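Local coordinates for lipoprotein (PDB 3UP9) that probably binds L-methionine as the substrate-binding lipoprotein of an uptake system, holding the amino acid in the cleft between two lobes, at residues A81-H86 with K218-L223; D56-F61 with S210-A215. All coordinates share one frame; numbering follows the deposited sequence.

Contact 1: A81-H86 with K218-L223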
ATOM      1  N   ALA A  81       1.893  12.669  -9.323  1.00 38.35           N
ATOM      2  CA  ALA A  81       1.176  11.398  -9.286  1.00 36.03           C
ATOM      3  C   ALA A  81       0.049  11.322 -10.330  1.00 37.94           C
ATOM      4  O   ALA A  81      -0.582  12.325 -10.755  1.00 37.29           O
ATOM      5  CB  ALA A  81       0.624  11.114  -7.916  1.00 35.02           C
ATOM      6  N   GLY A  82      -0.188  10.078 -10.702  1.00 36.23           N
ATOM      7  CA  GLY A  82      -1.237   9.689 -11.587  1.00 38.89           C
ATOM      8  C   GLY A  82      -2.507   9.359 -10.877  1.00 38.82           C
ATOM      9  O   GLY A  82      -2.596   9.507  -9.657  1.00 41.73           O
ATOM     10  N   GLU A  83      -3.488   8.942 -11.675  1.00 41.36           N
ATOM     11  CA  GLU A  83      -4.791   8.489 -11.208  1.00 44.88           C
ATOM     12  C   GLU A  83      -4.712   7.176 -10.423  1.00 40.46           C
ATOM     13  O   GLU A  83      -3.899   6.337 -10.705  1.00 40.77           O
ATOM     14  CB  GLU A  83      -5.675   8.204 -12.406  1.00 52.30           C
ATOM     15  CG  GLU A  83      -6.166   9.395 -13.176  1.00 62.25           C
ATOM     16  CD  GLU A  83      -7.072   8.991 -14.341  1.00 69.24           C
ATOM     17  OE1 GLU A  83      -8.161   8.421 -14.049  1.00 72.57           O
ATOM     18  OE2 GLU A  83      -6.680   9.256 -15.518  1.00 72.37           O
ATOM     19  N   GLY A  84      -5.634   6.972  -9.508  1.00 40.66           N
ATOM     20  CA  GLY A  84      -5.777   5.729  -8.777  1.00 39.43           C
ATOM     21  C   GLY A  84      -5.829   4.541  -9.708  1.00 38.46           C
ATOM     22  O   GLY A  84      -6.590   4.498 -10.685  1.00 39.71           O
ATOM     23  N   ILE A  85      -4.981   3.592  -9.427  1.00 36.61           N
ATOM     24  CA  ILE A  85      -4.996   2.328 -10.153  1.00 38.81           C
ATOM     25  C   ILE A  85      -5.799   1.246  -9.413  1.00 37.11           C
ATOM     26  O   ILE A  85      -6.682   0.646  -9.993  1.00 36.51           O
ATOM     27  CB  ILE A  85      -3.556   1.862 -10.461  1.00 38.87           C
ATOM     28  CG1 ILE A  85      -2.926   2.973 -11.318  1.00 39.81           C
ATOM     29  CG2 ILE A  85      -3.525   0.440 -11.161  1.00 37.05           C
ATOM     30  CD1 ILE A  85      -1.432   3.029 -11.112  1.00 39.81           C
ATOM     31  N   HIS A  86      -5.469   1.020  -8.150  1.00 35.59           N
ATOM     32  CA  HIS A  86      -6.151   0.056  -7.346  1.00 37.22           C
ATOM     33  C   HIS A  86      -6.068   0.400  -5.878  1.00 39.53           C
ATOM     34  O   HIS A  86      -5.228   1.183  -5.459  1.00 36.91           O
ATOM     35  CB  HIS A  86      -5.546  -1.316  -7.548  1.00 37.37           C
ATOM     36  CG  HIS A  86      -4.157  -1.456  -6.981  1.00 34.86           C
ATOM     37  ND1 HIS A  86      -3.070  -1.243  -7.709  1.00 33.49           N
ATOM     38  CD2 HIS A  86      -3.724  -1.790  -5.716  1.00 34.27           C
ATOM     39  CE1 HIS A  86      -1.976  -1.427  -6.944  1.00 33.38           C
ATOM     40  NE2 HIS A  86      -2.382  -1.776  -5.731  1.00 33.28           N
ATOM     41  N   LYS A 218       2.740   7.398 -21.177  1.00 44.04           N
ATOM     42  CA  LYS A 218       2.323   6.118 -21.818  1.00 45.92           C
ATOM     43  C   LYS A 218       2.087   4.982 -20.774  1.00 43.14           C
ATOM     44  O   LYS A 218       1.082   4.312 -20.845  1.00 42.13           O
ATOM     45  CB  LYS A 218       3.267   5.690 -22.960  1.00 49.85           C
ATOM     46  CG  LYS A 218       3.172   6.543 -24.240  1.00 54.03           C
ATOM     47  CD  LYS A 218       4.342   6.313 -25.225  1.00 55.48           C
ATOM     48  CE  LYS A 218       4.193   7.187 -26.466  1.00 59.14           C
ATOM     49  NZ  LYS A 218       4.820   6.601 -27.681  1.00 61.41           N
ATOM     50  N   LEU A 219       2.977   4.831 -19.791  1.00 40.06           N
ATOM     51  CA  LEU A 219       2.824   3.854 -18.725  1.00 39.06           C
ATOM     52  C   LEU A 219       1.573   4.158 -17.899  1.00 40.79           C
ATOM     53  O   LEU A 219       0.746   3.250 -17.596  1.00 39.30           O
ATOM     54  CB  LEU A 219       4.106   3.810 -17.838  1.00 39.17           C
ATOM     55  CG  LEU A 219       4.088   2.914 -16.602  1.00 38.34           C
ATOM     56  CD1 LEU A 219       3.743   1.504 -17.030  1.00 36.74           C
ATOM     57  CD2 LEU A 219       5.410   2.999 -15.843  1.00 35.78           C
ATOM     58  N   GLU A 220       1.381   5.428 -17.548  1.00 41.15           N
ATOM     59  CA  GLU A 220       0.127   5.823 -16.888  1.00 42.42           C
ATOM     60  C   GLU A 220      -1.129   5.346 -17.685  1.00 43.20           C
ATOM     61  O   GLU A 220      -2.047   4.748 -17.111  1.00 42.05           O
ATOM     62  CB  GLU A 220       0.107   7.345 -16.646  1.00 45.82           C
ATOM     63  CG  GLU A 220      -1.230   7.929 -16.139  1.00 46.29           C
ATOM     64  CD  GLU A 220      -1.616   7.438 -14.740  1.00 48.69           C
ATOM     65  OE1 GLU A 220      -0.757   6.865 -14.010  1.00 50.10           O
ATOM     66  OE2 GLU A 220      -2.773   7.658 -14.356  1.00 50.25           O
ATOM     67  N   LYS A 221      -1.174   5.608 -18.993  1.00 44.62           N
ATOM     68  CA  LYS A 221      -2.299   5.195 -19.819  1.00 47.20           C
ATOM     69  C   LYS A 221      -2.449   3.643 -19.796  1.00 47.11           C
ATOM     70  O   LYS A 221      -3.556   3.140 -19.561  1.00 46.18           O
ATOM     71  CB  LYS A 221      -2.169   5.804 -21.214  1.00 53.29           C
ATOM     72  CG  LYS A 221      -3.153   5.281 -22.231  1.00 60.70           C
ATOM     73  CD  LYS A 221      -3.641   6.336 -23.210  1.00 66.10           C
ATOM     74  CE  LYS A 221      -4.866   5.795 -23.985  1.00 71.86           C
ATOM     75  NZ  LYS A 221      -6.027   6.741 -24.064  1.00 70.92           N
ATOM     76  N   LEU A 222      -1.333   2.895 -19.886  1.00 45.97           N
ATOM     77  CA  LEU A 222      -1.383   1.420 -19.827  1.00 43.78           C
ATOM     78  C   LEU A 222      -1.906   0.869 -18.459  1.00 44.07           C
ATOM     79  O   LEU A 222      -2.743  -0.058 -18.409  1.00 43.80           O
ATOM     80  CB  LEU A 222      -0.016   0.797 -20.228  1.00 43.55           C
ATOM     81  CG  LEU A 222       0.545   1.097 -21.622  1.00 43.14           C
ATOM     82  CD1 LEU A 222       1.903   0.437 -21.764  1.00 43.21           C
ATOM     83  CD2 LEU A 222      -0.405   0.716 -22.762  1.00 43.55           C
ATOM     84  N   LEU A 223      -1.451   1.475 -17.356  1.00 43.60           N
ATOM     85  CA  LEU A 223      -1.907   1.130 -15.997  1.00 42.29           C
ATOM     86  C   LEU A 223      -3.399   1.376 -15.736  1.00 41.60           C
ATOM     87  O   LEU A 223      -3.947   0.796 -14.820  1.00 38.74           O
ATOM     88  CB  LEU A 223      -1.088   1.885 -14.951  1.00 42.26           C
ATOM     89  CG  LEU A 223       0.234   1.308 -14.463  1.00 42.96           C
ATOM     90  CD1 LEU A 223       1.023   2.411 -13.765  1.00 39.82           C
ATOM     91  CD2 LEU A 223       0.004   0.122 -13.548  1.00 42.36           C
TER
HETATM   92  O   HOH W   1      -1.225   6.341 -11.418  1.00 33.89           O
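E220 reaches out from the helix 213-223 to segment 81-86, which links strands 79-81 and 86-87, and takes hold of the backbone at E83. This is helix-on-sheet packing in a lobe of the binding-protein fold, with a glutamate holding the connecting loop. E220 CG stands anti to the backbone N (chi1 172°) and the chain bends at chi2, which carries the carboxylate off the helix to the N-H side of the G82-E83 peptide. CB and CG do not touch the segment; contact begins at CD, 3.9 Å from G82 CA, and the two oxygens then divide the work. OE2 accepts the backbone hydrogen bond from E83 N at 3.1 Å, a bent one (143°) that arrives from above the carboxylate plane, and also packs against E83 CB. OE1 rests 3.8 Å from G82 CA and accepts a hydrogen bond from a water, which donates a second to E83 O, so the same residue is gripped at both its N-H and its carbonyl. The E83 side chain crosses that of E220 at about a right angle, its OE2 4.4 Å from E220 OE2; the like charges probably disfavour a closer approach. Deeper in, I85 CD1 nestles against L223, 3.7 Å from its CD1. L223 also packs on I21 and I25 of helix 15-28, and L219 and E220 on L204, so helix 213-223 lies against a face of the lobe's main sheet.

Contact 2: D56-F61 with S210-A215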
ATOM      1  N   ASP A  56      17.514   7.377  -9.137  1.00 47.14           N
ATOM      2  CA  ASP A  56      17.792   5.979  -9.462  1.00 48.79           C
ATOM      3  C   ASP A  56      16.652   5.299 -10.269  1.00 47.03           C
ATOM      4  O   ASP A  56      16.882   4.286 -10.920  1.00 47.77           O
ATOM      5  CB  ASP A  56      18.084   5.206  -8.177  1.00 50.46           C
ATOM      6  CG  ASP A  56      19.386   5.613  -7.524  1.00 59.47           C
ATOM      7  OD1 ASP A  56      20.452   5.365  -8.125  1.00 60.69           O
ATOM      8  OD2 ASP A  56      19.339   6.150  -6.378  1.00 72.79           O
ATOM      9  N   LEU A  57      15.449   5.876 -10.174  1.00 42.89           N
ATOM     10  CA  LEU A  57      14.223   5.406 -10.742  1.00 38.83           C
ATOM     11  C   LEU A  57      13.634   6.542 -11.533  1.00 39.00           C
ATOM     12  O   LEU A  57      13.782   7.710 -11.211  1.00 42.38           O
ATOM     13  CB  LEU A  57      13.212   5.001  -9.646  1.00 34.59           C
ATOM     14  CG  LEU A  57      13.470   3.856  -8.706  1.00 32.75           C
ATOM     15  CD1 LEU A  57      12.451   3.872  -7.553  1.00 30.62           C
ATOM     16  CD2 LEU A  57      13.546   2.536  -9.480  1.00 30.65           C
ATOM     17  N   ASP A  58      12.936   6.180 -12.581  1.00 42.32           N
ATOM     18  CA  ASP A  58      12.143   7.123 -13.368  1.00 42.09           C
ATOM     19  C   ASP A  58      10.764   7.321 -12.737  1.00 38.69           C
ATOM     20  O   ASP A  58      10.201   8.405 -12.828  1.00 42.81           O
ATOM     21  CB  ASP A  58      12.008   6.633 -14.810  1.00 43.28           C
ATOM     22  CG  ASP A  58      13.334   6.662 -15.589  1.00 46.49           C
ATOM     23  OD1 ASP A  58      14.038   7.708 -15.550  1.00 45.97           O
ATOM     24  OD2 ASP A  58      13.652   5.655 -16.288  1.00 48.23           O
ATOM     25  N   ALA A  59      10.225   6.284 -12.110  1.00 35.49           N
ATOM     26  CA  ALA A  59       8.875   6.312 -11.535  1.00 35.56           C
ATOM     27  C   ALA A  59       8.864   5.257 -10.450  1.00 34.38           C
ATOM     28  O   ALA A  59       9.728   4.411 -10.433  1.00 37.93           O
ATOM     29  CB  ALA A  59       7.787   6.044 -12.585  1.00 33.52           C
ATOM     30  N   ASN A  60       7.928   5.315  -9.523  1.00 33.37           N
ATOM     31  CA  ASN A  60       7.644   4.162  -8.660  1.00 34.24           C
ATOM     32  C   ASN A  60       6.134   3.927  -8.643  1.00 35.49           C
ATOM     33  O   ASN A  60       5.344   4.807  -8.953  1.00 35.21           O
ATOM     34  CB  ASN A  60       8.284   4.229  -7.239  1.00 33.77           C
ATOM     35  CG  ASN A  60       7.776   5.388  -6.384  1.00 33.81           C
ATOM     36  OD1 ASN A  60       6.580   5.685  -6.379  1.00 34.40           O
ATOM     37  ND2 ASN A  60       8.696   6.027  -5.623  1.00 32.64           N
ATOM     38  N   PHE A  61       5.761   2.705  -8.319  1.00 35.55           N
ATOM     39  CA  PHE A  61       4.369   2.298  -8.268  1.00 37.30           C
ATOM     40  C   PHE A  61       4.211   1.380  -7.056  1.00 37.76           C
ATOM     41  O   PHE A  61       4.447   0.180  -7.145  1.00 33.94           O
ATOM     42  CB  PHE A  61       3.919   1.620  -9.583  1.00 36.47           C
ATOM     43  CG  PHE A  61       2.529   1.077  -9.529  1.00 36.12           C
ATOM     44  CD1 PHE A  61       1.481   1.840  -9.004  1.00 35.04           C
ATOM     45  CD2 PHE A  61       2.264  -0.220  -9.972  1.00 37.56           C
ATOM     46  CE1 PHE A  61       0.189   1.318  -8.945  1.00 35.05           C
ATOM     47  CE2 PHE A  61       0.968  -0.747  -9.931  1.00 36.33           C
ATOM     48  CZ  PHE A  61      -0.072   0.014  -9.400  1.00 35.37           C
ATOM     49  N   SER A 210      11.231  15.083 -14.563  1.00 47.07           N
ATOM     50  CA  SER A 210      11.664  13.976 -15.439  1.00 49.69           C
ATOM     51  C   SER A 210      11.840  14.441 -16.893  1.00 48.76           C
ATOM     52  O   SER A 210      11.034  15.179 -17.414  1.00 46.99           O
ATOM     53  CB  SER A 210      10.676  12.811 -15.406  1.00 49.56           C
ATOM     54  OG  SER A 210      11.155  11.722 -16.189  1.00 49.33           O
ATOM     55  N   LYS A 211      12.890  13.991 -17.551  1.00 54.07           N
ATOM     56  CA  LYS A 211      13.029  14.210 -19.021  1.00 58.68           C
ATOM     57  C   LYS A 211      12.160  13.176 -19.816  1.00 55.25           C
ATOM     58  O   LYS A 211      11.972  13.264 -21.031  1.00 51.31           O
ATOM     59  CB  LYS A 211      14.525  14.166 -19.453  1.00 60.36           C
ATOM     60  CG  LYS A 211      15.477  15.210 -18.831  1.00 64.63           C
ATOM     61  CD  LYS A 211      14.844  16.573 -18.478  1.00 70.02           C
ATOM     62  CE  LYS A 211      14.833  17.640 -19.591  1.00 74.46           C
ATOM     63  NZ  LYS A 211      14.020  18.827 -19.147  1.00 70.57           N
ATOM     64  N   LYS A 212      11.584  12.225 -19.099  1.00 53.38           N
ATOM     65  CA  LYS A 212      10.987  11.083 -19.719  1.00 51.57           C
ATOM     66  C   LYS A 212       9.491  11.125 -19.649  1.00 50.25           C
ATOM     67  O   LYS A 212       8.871  10.090 -19.761  1.00 49.31           O
ATOM     68  CB  LYS A 212      11.531   9.825 -19.038  1.00 52.16           C
ATOM     69  CG  LYS A 212      13.053   9.664 -19.146  1.00 51.38           C
ATOM     70  CD  LYS A 212      13.397   8.181 -19.155  1.00 48.63           C
ATOM     71  CE  LYS A 212      14.812   7.860 -18.790  1.00 48.53           C
ATOM     72  NZ  LYS A 212      15.050   6.399 -18.609  1.00 46.80           N
ATOM     73  N   VAL A 213       8.904  12.323 -19.556  1.00 52.62           N
ATOM     74  CA  VAL A 213       7.465  12.460 -19.281  1.00 51.16           C
ATOM     75  C   VAL A 213       6.579  11.927 -20.405  1.00 49.33           C
ATOM     76  O   VAL A 213       5.473  11.500 -20.115  1.00 51.41           O
ATOM     77  CB  VAL A 213       6.976  13.931 -18.935  1.00 51.86           C
ATOM     78  CG1 VAL A 213       7.158  14.252 -17.457  1.00 48.77           C
ATOM     79  CG2 VAL A 213       7.626  14.944 -19.852  1.00 50.29           C
ATOM     80  N   ASP A 214       7.013  11.958 -21.658  1.00 49.53           N
ATOM     81  CA  ASP A 214       6.244  11.260 -22.695  1.00 51.82           C
ATOM     82  C   ASP A 214       6.091   9.790 -22.417  1.00 48.38           C
ATOM     83  O   ASP A 214       4.976   9.273 -22.491  1.00 51.23           O
ATOM     84  CB  ASP A 214       6.849  11.413 -24.064  1.00 56.44           C
ATOM     85  CG  ASP A 214       6.715  12.803 -24.596  1.00 61.76           C
ATOM     86  OD1 ASP A 214       6.114  13.653 -23.927  1.00 64.20           O
ATOM     87  OD2 ASP A 214       7.230  13.058 -25.700  1.00 71.36           O
ATOM     88  N   ALA A 215       7.203   9.127 -22.095  1.00 45.63           N
ATOM     89  CA  ALA A 215       7.208   7.694 -21.801  1.00 45.15           C
ATOM     90  C   ALA A 215       6.342   7.355 -20.546  1.00 43.76           C
ATOM     91  O   ALA A 215       5.544   6.403 -20.565  1.00 44.20           O
ATOM     92  CB  ALA A 215       8.661   7.184 -21.665  1.00 43.75           C
TER
HETATM   93  O   HOH W   2      13.238  10.411 -14.978  1.00 40.57           O
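Across the approach of D58 to K212 the backbones stay well apart, the closest alpha carbons being those of D58 and S210 at 7.2 Å, so side chains, with one water, span the gap. It is a surface salt bridge within a lobe of the periplasmic-binding-protein type, joining the residue just before strand 59-64 to the residue at the N-cap position of helix 213-223. K212 sends its chain out extended beyond CG, roughly at right angles to the aspartate, and the ammonium lands on one oxygen: NZ to D58 OD2 is 2.8 Å, on the syn side and 29° out of the carboxylate plane. The other oxygen, OD1, lies 3.3 Å from K212 CE, so the last methylene runs against the carboxylate as well. D58 holds its CG anti to the carbonyl carbon (chi1 -68°), which turns the carboxylate toward the lysine.

Both charged groups have further partners on strand 7-13: D58 OD2 also accepts from T10 N, and K212 NZ donates to T8 O. The salt bridge is thereby tied to the strand that pairs in parallel with 59-64, and the lysine chain packs over V7. With D58 shortened to an alanine, the K212 ammonium would probably lose its counter-charge and T10 N this acceptor, leaving the lysine tip freer to move. A second, wet path links the segments, since a water donates to D58 OD1 and is hydrogen-bonded to S210 OG at 2.7 Å. That same hydroxyl closes an ST turn ahead of the helix, S210 OG accepting from K212 N at 3.0 Å with an N-H...O angle of 156°.

Contacts 1 and 2 lie on one side of the chain's centre, their own centres about 12 Å apart, and both use helix 213-223: contact 2 at its N-terminal start, contact 1 near its C-terminal end. Along the chain the segments alternate, 56-61, 81-86, 210-215 and 218-223, so the late helix is fastened to two earlier parts of the same lobe. F61 connects them directly, its ring atom CE1 3.2 Å from I85 CD1 and its CE2 3.8 Å from L223 CD2. The F61 ring also meets H18 edge-to-face, and H18 belongs to the selenomethionine pocket; this packing therefore runs from the helix to the binding site.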